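Local coordinates for lipolytic protein G-D-S-L family (PDB 4RW0), which probably hydrolyses ester bonds of lipid or other acyl substrates, as a lipase/acylhydrolase of the GDSL family in the SGNH hydrolase clan, at residues E5-G10 against P66-F71; S47-I52 against Y89-K94; I107-Q112 against Q130-A135. All blocks are in the same frame, centred on the assembly; numbering follows the deposited sequence.

How the contacts relate
The three contacts lie in one alpha/beta fold with a five-stranded parallel sheet. Contact 1 pairs strands 4-10 and 69-73 inside it. Contact 2 packs helix 48-59 against helix 85-100. Contact 3 sets helix 120-138 against strand 104-108 and the chain that follows it; this strand neighbours strand 69-73. The centres of contacts 1 and 2 are about 16 Å apart, those of 1 and 3 about 17 Å, and those of 2 and 3 about 13 Å. Along the chain, the segments of contacts 1 and 2 alternate, and contact 3 follows both. Met-51 meets Phe-9, Phe-71 meets Gly-108, and Leu-92 meets Leu-131, so sheet and helices form one continuous core.

Contact 1. Residues E5-G10 against P66-F71; sequences EIICFG and PTRHIF
Ile-6, Ile-7 and Cys-8 pair with His-69, Ile-70 and Phe-71 as neighbouring parallel strands in the central sheet of the SGNH hydrolase fold. Gly-10 then opens the Gly-Asp-Ser signature, which in this family usually carries the nucleophilic serine. Strand 4-10 is an inner strand: its other edge bonds to strand 36-40.

Four backbone bonds join the two strands. Ile-7 sits at the middle of the pattern. Its N donates to His-69 O at 3.0 Å, and its O accepts from Phe-71 N at 2.8 Å. Glu-5 O takes the N-H of His-69, and Phe-9 N gives a nearly straight bond (174°) to Phe-71 O.

A salt bridge holds the start of the pair. The side chains of Glu-5 and Arg-68 run side by side, and carboxylate and guanidinium are nearly coplanar, 24° apart. Arg-68 grips a single oxygen side-on. NE reaches Glu-5 OE1 at 2.8 Å, on the lone pair turned away from the other oxygen, while NH2 meets Glu-5 OE1 at 3.2 Å with a more bent bond. The guanidinium is held further by Val-63 O and Lys-102 O. A water also links Glu-5 N with Thr-67 OG1.

The apolar groups divide between the two sheet faces. On one, Cys-8 SG packs 4.1 Å from Phe-71 CB and also approaches the Phe-71 ring obliquely, 5.4 Å from its centroid, a sulfur-aromatic contact. Trp-25 meets that ring edge-to-face. On the other, helix 48-59 packs on Phe-9 and Ile-70. With chi1 at -65°, the Phe-9 ring is set beside its own backbone N and presents its edge to Ile-70: Phe-9 CD2 lies 3.9 Å from Ile-70 CG2, close to the ring plane.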
ATOM      1  N   GLU A   5      14.329   3.753  -9.046  1.00 22.49           N
ATOM      2  CA  GLU A   5      13.684   4.284  -7.819  1.00 22.09           C
ATOM      3  C   GLU A   5      12.227   3.938  -7.669  1.00 19.17           C
ATOM      4  O   GLU A   5      11.401   4.167  -8.553  1.00 20.69           O
ATOM      5  CB  GLU A   5      13.905   5.832  -7.774  1.00 22.52           C
ATOM      6  CG  GLU A   5      13.189   6.593  -6.660  1.00 29.13           C
ATOM      7  CD  GLU A   5      13.595   8.089  -6.535  1.00 29.37           C
ATOM      8  OE1 GLU A   5      12.812   8.961  -7.041  1.00 28.81           O
ATOM      9  OE2 GLU A   5      14.675   8.389  -5.922  1.00 28.10           O
ATOM     10  N   ILE A   6      11.880   3.361  -6.532  1.00 18.82           N
ATOM     11  CA  ILE A   6      10.535   3.181  -6.113  1.00 18.92           C
ATOM     12  C   ILE A   6      10.278   3.919  -4.806  1.00 19.68           C
ATOM     13  O   ILE A   6      10.965   3.671  -3.780  1.00 19.43           O
ATOM     14  CB  ILE A   6      10.181   1.700  -5.975  1.00 21.14           C
ATOM     15  CG1 ILE A   6      10.469   1.030  -7.319  1.00 24.45           C
ATOM     16  CG2 ILE A   6       8.746   1.550  -5.525  1.00 21.68           C
ATOM     17  CD1 ILE A   6       9.863  -0.364  -7.468  1.00 27.99           C
ATOM     18  N   ILE A   7       9.337   4.858  -4.861  1.00 20.62           N
ATOM     19  CA  ILE A   7       8.963   5.768  -3.748  1.00 21.41           C
ATOM     20  C   ILE A   7       7.651   5.201  -3.187  1.00 19.45           C
ATOM     21  O   ILE A   7       6.710   5.008  -3.951  1.00 21.09           O
ATOM     22  CB  ILE A   7       8.674   7.195  -4.291  1.00 22.72           C
ATOM     23  CG1 ILE A   7       9.875   7.771  -4.947  1.00 28.04           C
ATOM     24  CG2 ILE A   7       8.311   8.122  -3.160  1.00 27.16           C
ATOM     25  CD1 ILE A   7      11.104   7.843  -4.034  1.00 29.21           C
ATOM     26  N   CYS A   8       7.598   4.877  -1.887  1.00 17.11           N
ATOM     27  CA  CYS A   8       6.430   4.298  -1.263  1.00 17.41           C
ATOM     28  C   CYS A   8       5.749   5.217  -0.270  1.00 18.54           C
ATOM     29  O   CYS A   8       6.367   5.663   0.731  1.00 19.74           O
ATOM     30  CB  CYS A   8       6.763   2.952  -0.543  1.00 19.81           C
ATOM     31  SG  CYS A   8       7.729   1.844  -1.641  1.00 23.63           S
ATOM     32  N   PHE A   9       4.452   5.444  -0.485  1.00 18.57           N
ATOM     33  CA  PHE A   9       3.609   6.219   0.431  1.00 17.46           C
ATOM     34  C   PHE A   9       2.496   5.373   0.985  1.00 22.07           C
ATOM     35  O   PHE A   9       1.987   4.436   0.302  1.00 20.98           O
ATOM     36  CB  PHE A   9       2.932   7.361  -0.351  1.00 18.02           C
ATOM     37  CG  PHE A   9       3.885   8.398  -0.890  1.00 17.22           C
ATOM     38  CD1 PHE A   9       4.359   9.383  -0.111  1.00 17.98           C
ATOM     39  CD2 PHE A   9       4.340   8.332  -2.183  1.00 17.53           C
ATOM     40  CE1 PHE A   9       5.263  10.340  -0.598  1.00 17.02           C
ATOM     41  CE2 PHE A   9       5.177   9.290  -2.699  1.00 19.26           C
ATOM     42  CZ  PHE A   9       5.665  10.291  -1.896  1.00 17.98           C
ATOM     43  N   GLY A  10       2.092   5.733   2.207  1.00 20.09           N
ATOM     44  CA  GLY A  10       1.001   5.101   2.917  1.00 21.38           C
ATOM     45  C   GLY A  10       1.030   5.318   4.414  1.00 21.63           C
ATOM     46  O   GLY A  10       1.617   6.271   4.892  1.00 21.08           O
ATOM     47  N   PRO A  66      12.327   9.110 -15.686  1.00 34.21           N
ATOM     48  CA  PRO A  66      11.323   8.433 -16.528  1.00 35.22           C
ATOM     49  C   PRO A  66      11.208   6.918 -16.180  1.00 35.54           C
ATOM     50  O   PRO A  66      10.310   6.267 -16.695  1.00 32.68           O
ATOM     51  CB  PRO A  66      11.875   8.648 -17.960  1.00 35.77           C
ATOM     52  CG  PRO A  66      13.372   8.625 -17.744  1.00 37.52           C
ATOM     53  CD  PRO A  66      13.621   9.279 -16.390  1.00 35.12           C
ATOM     54  N   THR A  67      12.058   6.361 -15.312  1.00 30.41           N
ATOM     55  CA  THR A  67      11.762   5.008 -14.833  1.00 34.35           C
ATOM     56  C   THR A  67      11.248   4.865 -13.393  1.00 34.05           C
ATOM     57  O   THR A  67      11.032   3.724 -12.892  1.00 30.28           O
ATOM     58  CB  THR A  67      12.967   4.116 -14.966  1.00 34.52           C
ATOM     59  OG1 THR A  67      13.990   4.579 -14.078  1.00 30.27           O
ATOM     60  CG2 THR A  67      13.410   4.078 -16.475  1.00 37.25           C
ATOM     61  N   ARG A  68      11.014   5.988 -12.724  1.00 27.13           N
ATOM     62  CA  ARG A  68      10.476   5.945 -11.351  1.00 26.33           C
ATOM     63  C   ARG A  68       9.111   5.316 -11.273  1.00 23.68           C
ATOM     64  O   ARG A  68       8.247   5.599 -12.085  1.00 23.16           O
ATOM     65  CB  ARG A  68      10.435   7.362 -10.747  1.00 25.04           C
ATOM     66  CG  ARG A  68       9.786   7.486  -9.366  1.00 23.56           C
ATOM     67  CD  ARG A  68       9.574   8.937  -9.017  1.00 19.22           C
ATOM     68  NE  ARG A  68      10.806   9.623  -8.819  1.00 20.68           N
ATOM     69  CZ  ARG A  68      11.126  10.792  -9.394  1.00 20.55           C
ATOM     70  NH1 ARG A  68      10.268  11.425 -10.172  1.00 20.23           N
ATOM     71  NH2 ARG A  68      12.258  11.377  -9.080  1.00 22.55           N
ATOM     72  N   HIS A  69       8.911   4.481 -10.245  1.00 20.56           N
ATOM     73  CA  HIS A  69       7.608   4.043  -9.832  1.00 21.93           C
ATOM     74  C   HIS A  69       7.264   4.591  -8.453  1.00 20.28           C
ATOM     75  O   HIS A  69       8.141   4.843  -7.610  1.00 22.44           O
ATOM     76  CB  HIS A  69       7.526   2.464  -9.875  1.00 23.80           C
ATOM     77  CG  HIS A  69       7.513   1.925 -11.284  1.00 23.18           C
ATOM     78  ND1 HIS A  69       8.645   1.878 -12.076  1.00 27.18           N
ATOM     79  CD2 HIS A  69       6.521   1.373 -12.024  1.00 26.68           C
ATOM     80  CE1 HIS A  69       8.348   1.351 -13.250  1.00 26.50           C
ATOM     81  NE2 HIS A  69       7.058   1.065 -13.254  1.00 28.84           N
ATOM     82  N   ILE A  70       5.999   4.800  -8.245  1.00 19.28           N
ATOM     83  CA  ILE A  70       5.449   5.349  -7.023  1.00 19.50           C
ATOM     84  C   ILE A  70       4.387   4.389  -6.528  1.00 20.18           C
ATOM     85  O   ILE A  70       3.338   4.202  -7.152  1.00 21.46           O
ATOM     86  CB  ILE A  70       4.875   6.740  -7.213  1.00 21.23           C
ATOM     87  CG1 ILE A  70       5.924   7.646  -7.769  1.00 22.15           C
ATOM     88  CG2 ILE A  70       4.284   7.303  -5.923  1.00 21.45           C
ATOM     89  CD1 ILE A  70       5.411   8.906  -8.337  1.00 24.46           C
ATOM     90  N   PHE A  71       4.650   3.783  -5.369  1.00 17.72           N
ATOM     91  CA  PHE A  71       3.672   2.914  -4.749  1.00 17.98           C
ATOM     92  C   PHE A  71       2.781   3.700  -3.771  1.00 16.55           C
ATOM     93  O   PHE A  71       3.304   4.492  -3.038  1.00 20.61           O
ATOM     94  CB  PHE A  71       4.424   1.792  -3.983  1.00 18.76           C
ATOM     95  CG  PHE A  71       3.500   0.985  -3.063  1.00 20.54           C
ATOM     96  CD1 PHE A  71       2.799  -0.112  -3.569  1.00 19.57           C
ATOM     97  CD2 PHE A  71       3.218   1.395  -1.784  1.00 20.44           C
ATOM     98  CE1 PHE A  71       1.948  -0.824  -2.786  1.00 18.42           C
ATOM     99  CE2 PHE A  71       2.323   0.663  -0.986  1.00 19.78           C
ATOM    100  CZ  PHE A  71       1.670  -0.436  -1.522  1.00 19.72           C
TER
HETATM  101  O   HOH W   1      14.133   5.287 -11.414  1.00 26.09           O

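Contact 2. Residues S47-I52 against Y89-K94; sequences SVQGMI and YKTLVK
Val-48 and Thr-91 make the closest apolar meeting: Val-48 CG1 lies 3.5 Å from Thr-91 CG2. The threonine methyl is opposite its backbone N, which points it at the facing helix. It also meets Ile-52, whose CD1 comes across it at about a right angle, 3.7 Å from Thr-91 CG2. The methyl therefore sits against two residues one helical turn apart. Ile-52 CD1 continues to the backbone, 3.6 Å from Thr-91 O, and brushes Lys-94 CB.

A second apolar group centres on Leu-92. Its CD2 lies 3.7 Å from Val-48 CG1 and 3.8 Å from the CE methyl of Met-51, a selenomethionine here. Both side chains cross Leu-92 at about a right angle. The Met-51 chain is extended as far as SE and bends there (chi3 74°), which swings CE over to the leucine. Leu-92 in turn touches Leu-131 of helix 120-138.

The polar bonds here stay within or beside each helix. Thr-91 OG1 bonds to Tyr-87 O, one turn earlier, which turns the hydroxyl to its own helix while the methyl faces the other. Ser-47 is the N-cap of helix 48-59, and its OG accepts from Gly-50 N at 3.0 Å. Val-48 N donates to Asp-78 OD1, a negative group that probably suits this helix start.

The two segment axes run nearly parallel, 11° apart, and come within 9.3 Å of each other. Such side-by-side parallel helices are characteristic of an outer helical layer of an alpha/beta/alpha sandwich, the fold of SGNH hydrolases.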
ATOM      1  N   SER A  47      -3.912   9.441   7.272  1.00 28.78           N
ATOM      2  CA  SER A  47      -5.169   9.338   6.496  1.00 29.50           C
ATOM      3  C   SER A  47      -4.882   9.484   4.990  1.00 24.92           C
ATOM      4  O   SER A  47      -3.768   9.841   4.605  1.00 25.15           O
ATOM      5  CB  SER A  47      -6.144  10.461   6.909  1.00 32.73           C
ATOM      6  OG  SER A  47      -5.565  11.752   6.564  1.00 33.49           O
ATOM      7  N   VAL A  48      -5.888   9.215   4.135  1.00 24.11           N
ATOM      8  CA  VAL A  48      -5.667   9.280   2.698  1.00 24.75           C
ATOM      9  C   VAL A  48      -5.368  10.748   2.308  1.00 23.55           C
ATOM     10  O   VAL A  48      -4.435  10.990   1.595  1.00 19.51           O
ATOM     11  CB  VAL A  48      -6.860   8.807   1.854  1.00 28.26           C
ATOM     12  CG1 VAL A  48      -6.425   8.798   0.411  1.00 27.19           C
ATOM     13  CG2 VAL A  48      -7.255   7.421   2.211  1.00 32.67           C
ATOM     14  N   GLN A  49      -6.051  11.708   2.929  1.00 24.00           N
ATOM     15  CA  GLN A  49      -5.722  13.105   2.607  1.00 24.66           C
ATOM     16  C   GLN A  49      -4.345  13.482   3.141  1.00 23.22           C
ATOM     17  O   GLN A  49      -3.611  14.234   2.512  1.00 22.33           O
ATOM     18  CB  GLN A  49      -6.778  14.058   3.189  1.00 25.87           C
ATOM     19  CG  GLN A  49      -6.520  15.540   2.806  1.00 27.14           C
ATOM     20  CD  GLN A  49      -6.737  15.812   1.319  1.00 24.99           C
ATOM     21  OE1 GLN A  49      -7.781  15.503   0.750  1.00 28.88           O
ATOM     22  NE2 GLN A  49      -5.717  16.291   0.674  1.00 26.97           N
ATOM     23  N   GLY A  50      -3.995  13.024   4.326  1.00 22.44           N
ATOM     24  CA  GLY A  50      -2.613  13.212   4.797  1.00 22.61           C
ATOM     25  C   GLY A  50      -1.539  12.650   3.872  1.00 20.94           C
ATOM     26  O   GLY A  50      -0.463  13.247   3.632  1.00 18.45           O
HETATM   27  N   MSE A  51      -1.830  11.523   3.260  1.00 21.26           N
HETATM   28  CA  MSE A  51      -0.892  10.958   2.250  1.00 19.39           C
HETATM   29  C   MSE A  51      -0.736  11.874   1.038  1.00 18.84           C
HETATM   30  O   MSE A  51       0.299  11.981   0.484  1.00 17.57           O
HETATM   31  CB  MSE A  51      -1.346   9.559   1.789  1.00 20.43           C
HETATM   32  CG  MSE A  51      -0.387   8.944   0.753  1.00 23.88           C
HETATM   33 SE   MSE A  51      -0.861   7.061   0.217  1.00 26.18          SE
HETATM   34  CE  MSE A  51      -2.403   7.530  -0.911  1.00 26.00           C
ATOM     35  N   ILE A  52      -1.830  12.436   0.545  1.00 23.05           N
ATOM     36  CA  ILE A  52      -1.763  13.465  -0.514  1.00 20.86           C
ATOM     37  C   ILE A  52      -0.817  14.558  -0.161  1.00 18.11           C
ATOM     38  O   ILE A  52       0.053  14.960  -0.981  1.00 21.08           O
ATOM     39  CB  ILE A  52      -3.178  13.995  -0.872  1.00 22.89           C
ATOM     40  CG1 ILE A  52      -3.946  12.883  -1.551  1.00 24.26           C
ATOM     41  CG2 ILE A  52      -3.096  15.208  -1.818  1.00 21.28           C
ATOM     42  CD1 ILE A  52      -5.416  13.125  -1.761  1.00 25.80           C
ATOM     43  N   TYR A  89     -12.307   5.923  -1.704  1.00 27.81           N
ATOM     44  CA  TYR A  89     -11.970   5.712  -3.093  1.00 29.00           C
ATOM     45  C   TYR A  89     -11.671   6.994  -3.870  1.00 27.81           C
ATOM     46  O   TYR A  89     -10.675   7.060  -4.593  1.00 27.91           O
ATOM     47  CB  TYR A  89     -13.036   4.851  -3.824  1.00 31.48           C
ATOM     48  CG  TYR A  89     -12.875   4.803  -5.336  1.00 31.90           C
ATOM     49  CD1 TYR A  89     -11.890   4.053  -5.920  1.00 30.61           C
ATOM     50  CD2 TYR A  89     -13.765   5.487  -6.178  1.00 36.15           C
ATOM     51  CE1 TYR A  89     -11.724   4.027  -7.262  1.00 33.98           C
ATOM     52  CE2 TYR A  89     -13.605   5.460  -7.540  1.00 32.31           C
ATOM     53  CZ  TYR A  89     -12.592   4.740  -8.058  1.00 37.21           C
ATOM     54  OH  TYR A  89     -12.400   4.677  -9.390  1.00 37.76           O
ATOM     55  N   LYS A  90     -12.518   7.993  -3.714  1.00 32.18           N
ATOM     56  CA  LYS A  90     -12.354   9.261  -4.447  1.00 37.16           C
ATOM     57  C   LYS A  90     -11.044   9.940  -4.094  1.00 30.49           C
ATOM     58  O   LYS A  90     -10.350  10.511  -4.972  1.00 28.44           O
ATOM     59  CB  LYS A  90     -13.490  10.255  -4.101  1.00 45.22           C
ATOM     60  CG  LYS A  90     -14.655  10.346  -5.085  1.00 61.84           C
ATOM     61  CD  LYS A  90     -14.880   9.094  -5.947  1.00 72.88           C
ATOM     62  CE  LYS A  90     -16.364   8.848  -6.277  1.00 84.81           C
ATOM     63  NZ  LYS A  90     -17.167  10.100  -6.472  1.00 83.06           N
ATOM     64  N   THR A  91     -10.704   9.903  -2.803  1.00 28.18           N
ATOM     65  CA  THR A  91      -9.505  10.594  -2.350  1.00 25.56           C
ATOM     66  C   THR A  91      -8.277   9.827  -2.849  1.00 27.06           C
ATOM     67  O   THR A  91      -7.275  10.454  -3.241  1.00 25.11           O
ATOM     68  CB  THR A  91      -9.564  10.749  -0.865  1.00 28.21           C
ATOM     69  OG1 THR A  91     -10.848  11.263  -0.487  1.00 29.31           O
ATOM     70  CG2 THR A  91      -8.460  11.561  -0.364  1.00 26.97           C
ATOM     71  N   LEU A  92      -8.320   8.478  -2.850  1.00 25.89           N
ATOM     72  CA  LEU A  92      -7.226   7.688  -3.437  1.00 23.13           C
ATOM     73  C   LEU A  92      -7.013   7.965  -4.908  1.00 24.39           C
ATOM     74  O   LEU A  92      -5.894   8.135  -5.380  1.00 23.83           O
ATOM     75  CB  LEU A  92      -7.506   6.205  -3.226  1.00 26.58           C
ATOM     76  CG  LEU A  92      -7.200   5.729  -1.779  1.00 27.15           C
ATOM     77  CD1 LEU A  92      -7.723   4.309  -1.594  1.00 29.09           C
ATOM     78  CD2 LEU A  92      -5.680   5.761  -1.507  1.00 26.87           C
ATOM     79  N   VAL A  93      -8.099   8.083  -5.673  1.00 23.59           N
ATOM     80  CA  VAL A  93      -7.946   8.488  -7.071  1.00 23.52           C
ATOM     81  C   VAL A  93      -7.212   9.820  -7.264  1.00 23.52           C
ATOM     82  O   VAL A  93      -6.317   9.927  -8.127  1.00 24.72           O
ATOM     83  CB  VAL A  93      -9.336   8.545  -7.778  1.00 27.04           C
ATOM     84  CG1 VAL A  93      -9.180   9.170  -9.125  1.00 28.27           C
ATOM     85  CG2 VAL A  93      -9.936   7.149  -7.885  1.00 29.63           C
ATOM     86  N   LYS A  94      -7.503  10.798  -6.416  1.00 27.11           N
ATOM     87  CA  LYS A  94      -6.780  12.066  -6.414  1.00 30.33           C
ATOM     88  C   LYS A  94      -5.297  11.875  -6.168  1.00 26.67           C
ATOM     89  O   LYS A  94      -4.436  12.375  -6.883  1.00 27.94           O
ATOM     90  CB  LYS A  94      -7.354  12.959  -5.330  1.00 33.16           C
ATOM     91  CG  LYS A  94      -8.515  13.759  -5.870  1.00 45.85           C
ATOM     92  CD  LYS A  94      -9.485  14.288  -4.801  1.00 57.42           C
ATOM     93  CE  LYS A  94      -8.879  15.205  -3.746  1.00 63.86           C
ATOM     94  NZ  LYS A  94      -9.944  15.721  -2.831  1.00 68.06           N
TER

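Contact 3. Residues I107-Q112 against Q130-A135; sequences IGLETQ and QLKAYA
Leu-131 O accepts the backbone N-H of Ala-135 at 2.9 Å, a regular helical bond. It sets these two residues one turn apart on the face of helix 120-138 that looks at Ile-107 and Leu-109. The contact across the segments is apolar.

The two methyls of Leu-109 meet consecutive residues of the helix. Its CD2 lies 3.8 Å from Leu-131 CB and 3.9 Å from Leu-131 CD1, as the two leucines slide past each other in opposite directions. The other branch meets the aliphatic chain of Lys-132 at about a right angle, with Leu-109 CD1 3.9 Å from Lys-132 CG. Leu-109 CG stands opposite its carbonyl carbon (chi1 -51°), which carries the forked end over to the helix.

Ile-107 makes a looser pair of contacts. Its CG2 is 4.2 Å from Leu-131 CD1, and its extended arm brings CD1 to 4.3 Å from Ala-135 CB. Leu-131 CD1 thus lies within reach of both strand-side residues.

Just past Leu-109, the helix is tied to the chain by a polar bond, from Asn-128 ND2 to Glu-110 O. Strand 104-108, helix 120-138 and strand 141-143 form a beta-alpha-beta unit, and Ile-107 bonds through its backbone to Lys-141 and Ile-143. Helix 85-100 lies beside this unit, where its Ile-96 touches both Ile-107 and Tyr-134.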
ATOM      1  N   ILE A 107      -0.528   0.505  -7.239  1.00 21.97           N
ATOM      2  CA  ILE A 107      -1.508   0.580  -6.213  1.00 23.42           C
ATOM      3  C   ILE A 107      -1.508  -0.670  -5.314  1.00 26.47           C
ATOM      4  O   ILE A 107      -1.484  -1.784  -5.835  1.00 26.33           O
ATOM      5  CB  ILE A 107      -2.935   0.694  -6.848  1.00 28.35           C
ATOM      6  CG1 ILE A 107      -3.056   1.968  -7.663  1.00 31.69           C
ATOM      7  CG2 ILE A 107      -4.005   0.747  -5.791  1.00 31.40           C
ATOM      8  CD1 ILE A 107      -4.326   2.029  -8.487  1.00 37.09           C
ATOM      9  N   GLY A 108      -1.529  -0.478  -3.993  1.00 22.71           N
ATOM     10  CA  GLY A 108      -1.655  -1.595  -3.063  1.00 23.27           C
ATOM     11  C   GLY A 108      -3.045  -1.641  -2.532  1.00 22.78           C
ATOM     12  O   GLY A 108      -3.635  -0.601  -2.260  1.00 21.86           O
ATOM     13  N   LEU A 109      -3.631  -2.829  -2.443  1.00 24.42           N
ATOM     14  CA  LEU A 109      -4.964  -2.982  -1.861  1.00 24.36           C
ATOM     15  C   LEU A 109      -4.755  -3.307  -0.407  1.00 25.80           C
ATOM     16  O   LEU A 109      -4.212  -4.355  -0.089  1.00 24.73           O
ATOM     17  CB  LEU A 109      -5.737  -4.104  -2.549  1.00 26.28           C
ATOM     18  CG  LEU A 109      -5.767  -4.003  -4.060  1.00 26.11           C
ATOM     19  CD1 LEU A 109      -6.510  -5.187  -4.700  1.00 28.40           C
ATOM     20  CD2 LEU A 109      -6.402  -2.696  -4.505  1.00 26.23           C
ATOM     21  N   GLU A 110      -5.263  -2.458   0.474  1.00 22.75           N
ATOM     22  CA  GLU A 110      -5.007  -2.599   1.857  1.00 23.71           C
ATOM     23  C   GLU A 110      -5.733  -3.850   2.434  1.00 23.57           C
ATOM     24  O   GLU A 110      -6.733  -4.300   1.909  1.00 23.42           O
ATOM     25  CB  GLU A 110      -5.360  -1.331   2.623  1.00 26.64           C
ATOM     26  CG  GLU A 110      -4.432  -1.149   3.848  1.00 34.29           C
ATOM     27  CD  GLU A 110      -4.215   0.321   4.306  1.00 37.49           C
ATOM     28  OE1 GLU A 110      -5.050   1.189   3.959  1.00 35.97           O
ATOM     29  OE2 GLU A 110      -3.205   0.571   5.026  1.00 36.33           O
ATOM     30  N   THR A 111      -5.184  -4.341   3.506  1.00 22.07           N
ATOM     31  CA  THR A 111      -5.560  -5.571   4.149  1.00 24.41           C
ATOM     32  C   THR A 111      -6.768  -5.426   5.034  1.00 24.84           C
ATOM     33  O   THR A 111      -7.268  -4.344   5.308  1.00 25.72           O
ATOM     34  CB  THR A 111      -4.333  -6.083   4.942  1.00 24.45           C
ATOM     35  OG1 THR A 111      -3.754  -5.006   5.687  1.00 24.96           O
ATOM     36  CG2 THR A 111      -3.280  -6.591   3.993  1.00 25.95           C
ATOM     37  N   GLN A 112      -7.288  -6.555   5.483  1.00 25.93           N
ATOM     38  CA  GLN A 112      -8.567  -6.569   6.168  1.00 24.20           C
ATOM     39  C   GLN A 112      -8.595  -5.925   7.531  1.00 23.57           C
ATOM     40  O   GLN A 112      -7.596  -5.862   8.236  1.00 24.79           O
ATOM     41  CB  GLN A 112      -9.060  -8.025   6.277  1.00 25.59           C
ATOM     42  CG  GLN A 112      -8.369  -8.821   7.383  1.00 22.60           C
ATOM     43  CD  GLN A 112      -8.333 -10.322   7.055  1.00 25.71           C
ATOM     44  OE1 GLN A 112      -7.814 -10.737   6.017  1.00 27.33           O
ATOM     45  NE2 GLN A 112      -8.837 -11.134   7.966  1.00 27.58           N
ATOM     46  N   GLN A 130     -13.330  -1.217  -6.335  1.00 31.57           N
ATOM     47  CA  GLN A 130     -13.285  -0.038  -7.197  1.00 31.59           C
ATOM     48  C   GLN A 130     -11.891   0.294  -7.652  1.00 31.61           C
ATOM     49  O   GLN A 130     -11.688   0.752  -8.777  1.00 30.15           O
ATOM     50  CB  GLN A 130     -13.938   1.135  -6.514  1.00 34.65           C
ATOM     51  CG  GLN A 130     -15.431   0.957  -6.267  1.00 38.19           C
ATOM     52  CD  GLN A 130     -16.031   2.087  -5.462  1.00 42.24           C
ATOM     53  OE1 GLN A 130     -16.242   3.181  -5.961  1.00 43.19           O
ATOM     54  NE2 GLN A 130     -16.298   1.829  -4.202  1.00 50.15           N
ATOM     55  N   LEU A 131     -10.885   0.031  -6.806  1.00 33.46           N
ATOM     56  CA  LEU A 131      -9.508   0.283  -7.210  1.00 28.12           C
ATOM     57  C   LEU A 131      -9.104  -0.670  -8.303  1.00 27.00           C
ATOM     58  O   LEU A 131      -8.405  -0.311  -9.263  1.00 28.92           O
ATOM     59  CB  LEU A 131      -8.534   0.118  -5.988  1.00 27.40           C
ATOM     60  CG  LEU A 131      -8.567   1.230  -4.942  1.00 26.49           C
ATOM     61  CD1 LEU A 131      -7.685   0.872  -3.717  1.00 27.72           C
ATOM     62  CD2 LEU A 131      -8.083   2.544  -5.593  1.00 27.37           C
ATOM     63  N   LYS A 132      -9.472  -1.936  -8.156  1.00 28.58           N
ATOM     64  CA  LYS A 132      -9.110  -2.892  -9.215  1.00 30.69           C
ATOM     65  C   LYS A 132      -9.740  -2.463 -10.560  1.00 30.63           C
ATOM     66  O   LYS A 132      -9.111  -2.597 -11.601  1.00 32.81           O
ATOM     67  CB  LYS A 132      -9.574  -4.312  -8.926  1.00 30.29           C
ATOM     68  CG  LYS A 132      -8.933  -4.949  -7.747  1.00 33.12           C
ATOM     69  CD  LYS A 132      -9.376  -6.388  -7.611  1.00 40.20           C
ATOM     70  CE  LYS A 132      -9.921  -6.662  -6.244  1.00 49.20           C
ATOM     71  NZ  LYS A 132      -9.919  -8.126  -6.000  1.00 58.76           N
ATOM     72  N   ALA A 133     -10.944  -1.948 -10.500  1.00 35.90           N
ATOM     73  CA  ALA A 133     -11.657  -1.503 -11.732  1.00 39.70           C
ATOM     74  C   ALA A 133     -10.970  -0.291 -12.338  1.00 37.05           C
ATOM     75  O   ALA A 133     -10.688  -0.256 -13.538  1.00 36.33           O
ATOM     76  CB  ALA A 133     -13.095  -1.201 -11.412  1.00 39.59           C
ATOM     77  N   TYR A 134     -10.608   0.667 -11.499  1.00 34.33           N
ATOM     78  CA  TYR A 134      -9.837   1.835 -11.970  1.00 31.44           C
ATOM     79  C   TYR A 134      -8.501   1.428 -12.597  1.00 34.07           C
ATOM     80  O   TYR A 134      -8.100   1.959 -13.627  1.00 35.79           O
ATOM     81  CB  TYR A 134      -9.669   2.842 -10.784  1.00 34.86           C
ATOM     82  CG  TYR A 134      -8.948   4.129 -11.128  1.00 37.26           C
ATOM     83  CD1 TYR A 134      -7.573   4.190 -11.157  1.00 32.83           C
ATOM     84  CD2 TYR A 134      -9.662   5.267 -11.459  1.00 33.44           C
ATOM     85  CE1 TYR A 134      -6.919   5.359 -11.497  1.00 37.84           C
ATOM     86  CE2 TYR A 134      -9.027   6.425 -11.845  1.00 36.12           C
ATOM     87  CZ  TYR A 134      -7.662   6.490 -11.842  1.00 38.96           C
ATOM     88  OH  TYR A 134      -7.063   7.666 -12.188  1.00 39.17           O
ATOM     89  N   ALA A 135      -7.766   0.517 -11.960  1.00 31.63           N
ATOM     90  CA  ALA A 135      -6.466   0.166 -12.422  1.00 30.16           C
ATOM     91  C   ALA A 135      -6.546  -0.580 -13.746  1.00 36.29           C
ATOM     92  O   ALA A 135      -5.663  -0.450 -14.586  1.00 38.06           O
ATOM     93  CB  ALA A 135      -5.795  -0.737 -11.415  1.00 32.07           C
TER